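Local coordinates for uncharacterized protein AF_1382 (Archaeoglobus fulgidus DSM 4304, PDB 2QVO), which is of unknown function but has a winged helix-turn-helix fold, consistent with a role in DNA binding, at residues F10-Y23 with I71-K85. Residues are numbered along the deposited sequence; the frame is centred on the assembly and turned at random.
Sequences FKEKALEILMTIYY and IRLTDKGQKIAQQIK
A81 O accepts K85 N at 2.9 Å, and the methyl of M19 packs against the same oxygen. M19 CE lies 3.4 Å from A81 O, because the methionine chain bends at chi2 and chi3 and brings its end up against helix 75-85. Y22 is a knob among Q78, A81, Q82 and K85. Its CG is anti to the backbone N (chi1 175°), which carries the ring across to that helix. Y22 CD1 rests 3.5 Å from A81 CB, L73 CD1 lies at the ring edge, and Y22 OH reaches to 3.3 Å from Q82 CG. With an alanine here the ring would be gone, which would probably open a gap among Q78, A81, Q82 and K85 and leave Y23 freer to turn, since Y22 CD2 lies over the centre of one face of its ring. Y23 OH in turn lies alongside the K85 chain, 3.3 Å from K85 CG. The topology is that of a winged helix domain: strands 60-65 and 68-73 form the wing hairpin, and helix 75-90 follows it and crosses the first long helix. The axes of 12-23 and 75-85 make an angle of 107°. L18 fits into the corner between strand and helix. Its CD1 touches L73 CD2 at 3.7 Å, while its CD2 faces I80 and I84. I21 packs on I71 and L73, and on I36 and I51. At the far end L15 CD1 presses tightly on I84 CG2 at 3.3 Å, and F10 CE1 meets the CG1 branch of the same isoleucine. T74 OG1 caps helix 75-85, accepting G77 N (3.1 Å, 171°).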
loop_
_atom_site.group_PDB
_atom_site.type_symbol
_atom_site.label_atom_id
_atom_site.label_comp_id
_atom_site.label_asym_id
_atom_site.label_seq_id
_atom_site.Cartn_x
_atom_site.Cartn_y
_atom_site.Cartn_z
ATOM N N PHE A 10 0.128 -11.030 10.238
ATOM C CA PHE A 10 -0.276 -10.277 9.047
ATOM C C PHE A 10 -0.382 -11.111 7.774
ATOM O O PHE A 10 0.322 -12.104 7.596
ATOM C CB PHE A 10 0.710 -9.132 8.799
ATOM C CG PHE A 10 0.671 -8.063 9.844
ATOM C CD1 PHE A 10 -0.307 -7.083 9.812
ATOM C CD2 PHE A 10 1.617 -8.039 10.864
ATOM C CE1 PHE A 10 -0.341 -6.083 10.783
ATOM C CE2 PHE A 10 1.586 -7.045 11.841
ATOM C CZ PHE A 10 0.605 -6.074 11.801
ATOM N N LYS A 11 -1.286 -10.684 6.904
ATOM C CA LYS A 11 -1.283 -11.081 5.503
ATOM C C LYS A 11 -0.123 -10.324 4.830
ATOM O O LYS A 11 -0.231 -9.126 4.552
ATOM C CB LYS A 11 -2.616 -10.720 4.847
ATOM C CG LYS A 11 -3.873 -11.333 5.501
ATOM C CD LYS A 11 -4.088 -12.797 5.097
ATOM C CE LYS A 11 -5.104 -13.513 6.007
ATOM N NZ LYS A 11 -6.483 -12.940 5.918
ATOM N N GLU A 12 0.972 -11.037 4.590
ATOM C CA GLU A 12 2.244 -10.448 4.173
ATOM C C GLU A 12 2.170 -9.666 2.860
ATOM O O GLU A 12 2.772 -8.604 2.747
ATOM C CB GLU A 12 3.351 -11.506 4.102
ATOM C CG GLU A 12 2.993 -12.739 3.262
ATOM C CD GLU A 12 4.192 -13.368 2.572
ATOM O OE1 GLU A 12 5.296 -12.782 2.615
ATOM O OE2 GLU A 12 4.020 -14.449 1.965
ATOM N N LYS A 13 1.423 -10.182 1.886
ATOM C CA LYS A 13 1.309 -9.506 0.588
ATOM C C LYS A 13 0.565 -8.174 0.699
ATOM O O LYS A 13 1.031 -7.162 0.177
ATOM C CB LYS A 13 0.683 -10.431 -0.468
ATOM C CG LYS A 13 1.547 -11.662 -0.819
ATOM C CD LYS A 13 2.951 -11.272 -1.309
ATOM C CE LYS A 13 3.774 -12.488 -1.756
ATOM N NZ LYS A 13 4.322 -13.283 -0.609
ATOM N N ALA A 14 -0.564 -8.163 1.406
ATOM C CA ALA A 14 -1.334 -6.932 1.618
ATOM C C ALA A 14 -0.556 -5.921 2.459
ATOM O O ALA A 14 -0.594 -4.707 2.190
ATOM C CB ALA A 14 -2.688 -7.238 2.263
ATOM N N LEU A 15 0.151 -6.426 3.471
ATOM C CA LEU A 15 1.018 -5.590 4.311
ATOM C C LEU A 15 2.096 -4.872 3.497
ATOM O O LEU A 15 2.264 -3.652 3.628
ATOM C CB LEU A 15 1.702 -6.428 5.399
ATOM C CG LEU A 15 2.754 -5.634 6.180
ATOM C CD1 LEU A 15 2.069 -4.649 7.089
ATOM C CD2 LEU A 15 3.685 -6.554 6.962
ATOM N N GLU A 16 2.829 -5.640 2.687
ATOM C CA GLU A 16 3.915 -5.107 1.863
ATOM C C GLU A 16 3.404 -4.013 0.924
ATOM O O GLU A 16 4.095 -3.017 0.709
ATOM C CB GLU A 16 4.582 -6.201 1.024
ATOM C CG GLU A 16 5.556 -7.100 1.779
ATOM C CD GLU A 16 5.967 -8.324 0.961
ATOM O OE1 GLU A 16 5.954 -8.252 -0.297
ATOM O OE2 GLU A 16 6.300 -9.359 1.577
ATOM N N ILE A 17 2.214 -4.204 0.366
ATOM C CA ILE A 17 1.606 -3.195 -0.511
ATOM C C ILE A 17 1.311 -1.903 0.264
ATOM O O ILE A 17 1.687 -0.791 -0.152
ATOM C CB ILE A 17 0.364 -3.765 -1.252
ATOM C CG1 ILE A 17 0.828 -4.853 -2.229
ATOM C CG2 ILE A 17 -0.388 -2.670 -2.019
ATOM C CD1 ILE A 17 -0.247 -5.844 -2.635
ATOM N N LEU A 18 0.663 -2.056 1.417
ATOM C CA LEU A 18 0.336 -0.912 2.245
ATOM C C LEU A 18 1.560 -0.112 2.675
ATOM O O LEU A 18 1.535 1.124 2.613
ATOM C CB LEU A 18 -0.425 -1.377 3.498
ATOM C CG LEU A 18 -0.895 -0.230 4.393
ATOM C CD1 LEU A 18 -1.893 0.670 3.669
ATOM C CD2 LEU A 18 -1.490 -0.798 5.716
ATOM N N MET A 19 2.605 -0.804 3.128
ATOM C CA MET A 19 3.781 -0.141 3.680
ATOM C C MET A 19 4.584 0.467 2.537
ATOM O O MET A 19 5.184 1.512 2.712
ATOM C CB MET A 19 4.635 -1.083 4.536
ATOM C CG MET A 19 3.900 -1.560 5.848
ATOM S SD MET A 19 3.007 -0.270 6.720
ATOM C CE MET A 19 4.388 0.530 7.520
ATOM N N THR A 20 4.545 -0.173 1.366
ATOM C CA THR A 20 5.174 0.422 0.161
ATOM C C THR A 20 4.572 1.771 -0.209
ATOM O O THR A 20 5.302 2.728 -0.498
ATOM C CB THR A 20 5.116 -0.537 -1.067
ATOM O OG1 THR A 20 5.854 -1.731 -0.774
ATOM C CG2 THR A 20 5.731 0.131 -2.301
ATOM N N ILE A 21 3.243 1.858 -0.213
ATOM C CA ILE A 21 2.553 3.122 -0.474
ATOM C C ILE A 21 2.946 4.151 0.583
ATOM O O ILE A 21 3.236 5.299 0.265
ATOM C CB ILE A 21 1.010 2.934 -0.484
ATOM C CG1 ILE A 21 0.605 1.895 -1.539
ATOM C CG2 ILE A 21 0.263 4.273 -0.718
ATOM C CD1 ILE A 21 -0.850 1.408 -1.398
ATOM N N TYR A 22 2.936 3.724 1.842
ATOM C CA TYR A 22 3.281 4.584 2.967
ATOM C C TYR A 22 4.678 5.214 2.800
ATOM O O TYR A 22 4.813 6.453 2.800
ATOM C CB TYR A 22 3.171 3.775 4.269
ATOM C CG TYR A 22 3.617 4.522 5.508
ATOM C CD1 TYR A 22 2.806 5.505 6.086
ATOM C CD2 TYR A 22 4.850 4.249 6.090
ATOM C CE1 TYR A 22 3.228 6.199 7.226
ATOM C CE2 TYR A 22 5.276 4.930 7.232
ATOM C CZ TYR A 22 4.466 5.895 7.788
ATOM O OH TYR A 22 4.914 6.564 8.908
ATOM N N TYR A 23 5.696 4.374 2.637
ATOM C CA TYR A 23 7.075 4.857 2.542
ATOM C C TYR A 23 7.329 5.656 1.271
ATOM O O TYR A 23 8.028 6.659 1.302
ATOM C CB TYR A 23 8.082 3.725 2.682
ATOM C CG TYR A 23 8.187 3.251 4.113
ATOM C CD1 TYR A 23 8.705 4.094 5.107
ATOM C CD2 TYR A 23 7.750 1.988 4.477
ATOM C CE1 TYR A 23 8.799 3.678 6.420
ATOM C CE2 TYR A 23 7.829 1.559 5.801
ATOM C CZ TYR A 23 8.357 2.410 6.760
ATOM O OH TYR A 23 8.451 1.994 8.069
ATOM N N ILE A 71 -1.967 6.067 -6.624
ATOM C CA ILE A 71 -2.620 5.623 -5.391
ATOM C C ILE A 71 -2.177 6.529 -4.247
ATOM O O ILE A 71 -0.989 6.774 -4.085
ATOM C CB ILE A 71 -2.256 4.165 -5.118
ATOM C CG1 ILE A 71 -2.756 3.295 -6.280
ATOM C CG2 ILE A 71 -2.863 3.697 -3.795
ATOM C CD1 ILE A 71 -1.763 2.323 -6.778
ATOM N N ARG A 72 -3.128 7.027 -3.462
ATOM C CA ARG A 72 -2.789 7.835 -2.285
ATOM C C ARG A 72 -3.518 7.303 -1.057
ATOM O O ARG A 72 -4.670 6.887 -1.165
ATOM C CB ARG A 72 -3.117 9.313 -2.512
ATOM C CG ARG A 72 -4.609 9.682 -2.476
ATOM C CD ARG A 72 -4.807 11.186 -2.556
ATOM N NE ARG A 72 -3.926 11.729 -3.592
ATOM C CZ ARG A 72 -4.240 11.802 -4.883
ATOM N NH1 ARG A 72 -5.440 11.406 -5.307
ATOM N NH2 ARG A 72 -3.353 12.290 -5.746
ATOM N N LEU A 73 -2.843 7.311 0.091
ATOM C CA LEU A 73 -3.478 6.926 1.363
ATOM C C LEU A 73 -4.462 7.983 1.807
ATOM O O LEU A 73 -4.179 9.181 1.710
ATOM C CB LEU A 73 -2.436 6.723 2.473
ATOM C CG LEU A 73 -1.549 5.474 2.411
ATOM C CD1 LEU A 73 -0.491 5.510 3.485
ATOM C CD2 LEU A 73 -2.374 4.202 2.519
ATOM N N THR A 74 -5.618 7.538 2.291
ATOM C CA THR A 74 -6.551 8.425 2.970
ATOM C C THR A 74 -5.990 8.662 4.369
ATOM O O THR A 74 -5.021 8.017 4.764
ATOM C CB THR A 74 -7.946 7.806 3.075
ATOM O OG1 THR A 74 -7.857 6.558 3.782
ATOM C CG2 THR A 74 -8.541 7.582 1.681
ATOM N N ASP A 75 -6.574 9.602 5.114
ATOM C CA ASP A 75 -6.150 9.801 6.505
ATOM C C ASP A 75 -6.222 8.485 7.286
ATOM O O ASP A 75 -5.317 8.172 8.050
ATOM C CB ASP A 75 -6.956 10.923 7.179
ATOM C CG ASP A 75 -6.581 12.315 6.651
ATOM O OD1 ASP A 75 -5.437 12.500 6.177
ATOM O OD2 ASP A 75 -7.435 13.236 6.712
ATOM N N LYS A 76 -7.277 7.714 7.034
ATOM C CA LYS A 76 -7.498 6.396 7.638
ATOM C C LYS A 76 -6.361 5.441 7.277
ATOM O O LYS A 76 -5.754 4.837 8.156
ATOM C CB LYS A 76 -8.830 5.827 7.153
ATOM C CG LYS A 76 -9.203 4.495 7.768
ATOM C CD LYS A 76 -10.462 3.953 7.138
ATOM C CE LYS A 76 -10.922 2.754 7.919
ATOM N NZ LYS A 76 -11.980 2.004 7.214
ATOM N N GLY A 77 -6.065 5.319 5.984
ATOM C CA GLY A 77 -4.956 4.482 5.536
ATOM C C GLY A 77 -3.644 4.876 6.172
ATOM O O GLY A 77 -2.886 4.013 6.595
ATOM N N GLN A 78 -3.362 6.182 6.239
ATOM C CA GLN A 78 -2.105 6.655 6.818
ATOM C C GLN A 78 -1.962 6.262 8.288
ATOM O O GLN A 78 -0.900 5.794 8.708
ATOM C CB GLN A 78 -1.935 8.182 6.666
ATOM C CG GLN A 78 -0.651 8.680 7.313
ATOM C CD GLN A 78 0.002 9.838 6.586
ATOM O OE1 GLN A 78 -0.627 10.530 5.784
ATOM N NE2 GLN A 78 1.282 10.062 6.875
ATOM N N LYS A 79 -3.018 6.482 9.060
ATOM C CA LYS A 79 -3.024 6.142 10.491
ATOM C C LYS A 79 -2.710 4.653 10.700
ATOM O O LYS A 79 -1.821 4.292 11.468
ATOM C CB LYS A 79 -4.386 6.470 11.088
ATOM C CG LYS A 79 -4.628 7.945 11.427
ATOM C CD LYS A 79 -6.083 8.103 11.854
ATOM C CE LYS A 79 -6.351 9.380 12.614
ATOM N NZ LYS A 79 -7.767 9.386 13.093
ATOM N N ILE A 80 -3.432 3.803 9.980
ATOM C CA ILE A 80 -3.195 2.352 10.016
ATOM C C ILE A 80 -1.738 1.999 9.684
ATOM O O ILE A 80 -1.083 1.279 10.433
ATOM C CB ILE A 80 -4.180 1.605 9.099
ATOM C CG1 ILE A 80 -5.601 1.692 9.672
ATOM C CG2 ILE A 80 -3.743 0.126 8.886
ATOM C CD1 ILE A 80 -6.684 1.266 8.718
ATOM N N ALA A 81 -1.212 2.528 8.578
ATOM C CA ALA A 81 0.185 2.247 8.219
ATOM C C ALA A 81 1.172 2.655 9.301
ATOM O O ALA A 81 2.124 1.943 9.575
ATOM C CB ALA A 81 0.551 2.911 6.882
ATOM N N GLN A 82 0.959 3.822 9.895
ATOM C CA GLN A 82 1.833 4.311 10.946
ATOM C C GLN A 82 1.861 3.379 12.164
ATOM O O GLN A 82 2.929 3.127 12.742
ATOM C CB GLN A 82 1.416 5.726 11.339
ATOM C CG GLN A 82 1.903 6.760 10.337
ATOM C CD GLN A 82 1.280 8.136 10.512
ATOM O OE1 GLN A 82 0.312 8.320 11.265
ATOM N NE2 GLN A 82 1.835 9.112 9.808
ATOM N N GLN A 83 0.692 2.848 12.514
ATOM C CA GLN A 83 0.553 1.918 13.639
ATOM C C GLN A 83 1.197 0.565 13.325
ATOM O O GLN A 83 1.844 -0.031 14.181
ATOM C CB GLN A 83 -0.919 1.741 14.015
ATOM C CG GLN A 83 -1.616 2.996 14.555
ATOM C CD GLN A 83 -1.319 3.270 16.023
ATOM O OE1 GLN A 83 -1.399 2.374 16.875
ATOM N NE2 GLN A 83 -0.974 4.517 16.328
ATOM N N ILE A 84 1.058 0.101 12.085
ATOM C CA ILE A 84 1.726 -1.127 11.661
ATOM C C ILE A 84 3.260 -0.976 11.705
ATOM O O ILE A 84 3.980 -1.880 12.141
ATOM C CB ILE A 84 1.249 -1.589 10.273
ATOM C CG1 ILE A 84 -0.211 -2.065 10.348
ATOM C CG2 ILE A 84 2.165 -2.689 9.748
ATOM C CD1 ILE A 84 -0.858 -2.399 9.004
ATOM N N LYS A 85 3.751 0.180 11.259
ATOM C CA LYS A 85 5.170 0.508 11.371
ATOM C C LYS A 85 5.672 0.296 12.807
ATOM O O LYS A 85 6.704 -0.345 13.022
ATOM C CB LYS A 85 5.429 1.949 10.917
ATOM C CG LYS A 85 6.902 2.368 10.991
ATOM C CD LYS A 85 7.073 3.872 10.809
ATOM C CE LYS A 85 8.557 4.235 10.661
ATOM N NZ LYS A 85 9.382 3.695 11.790
#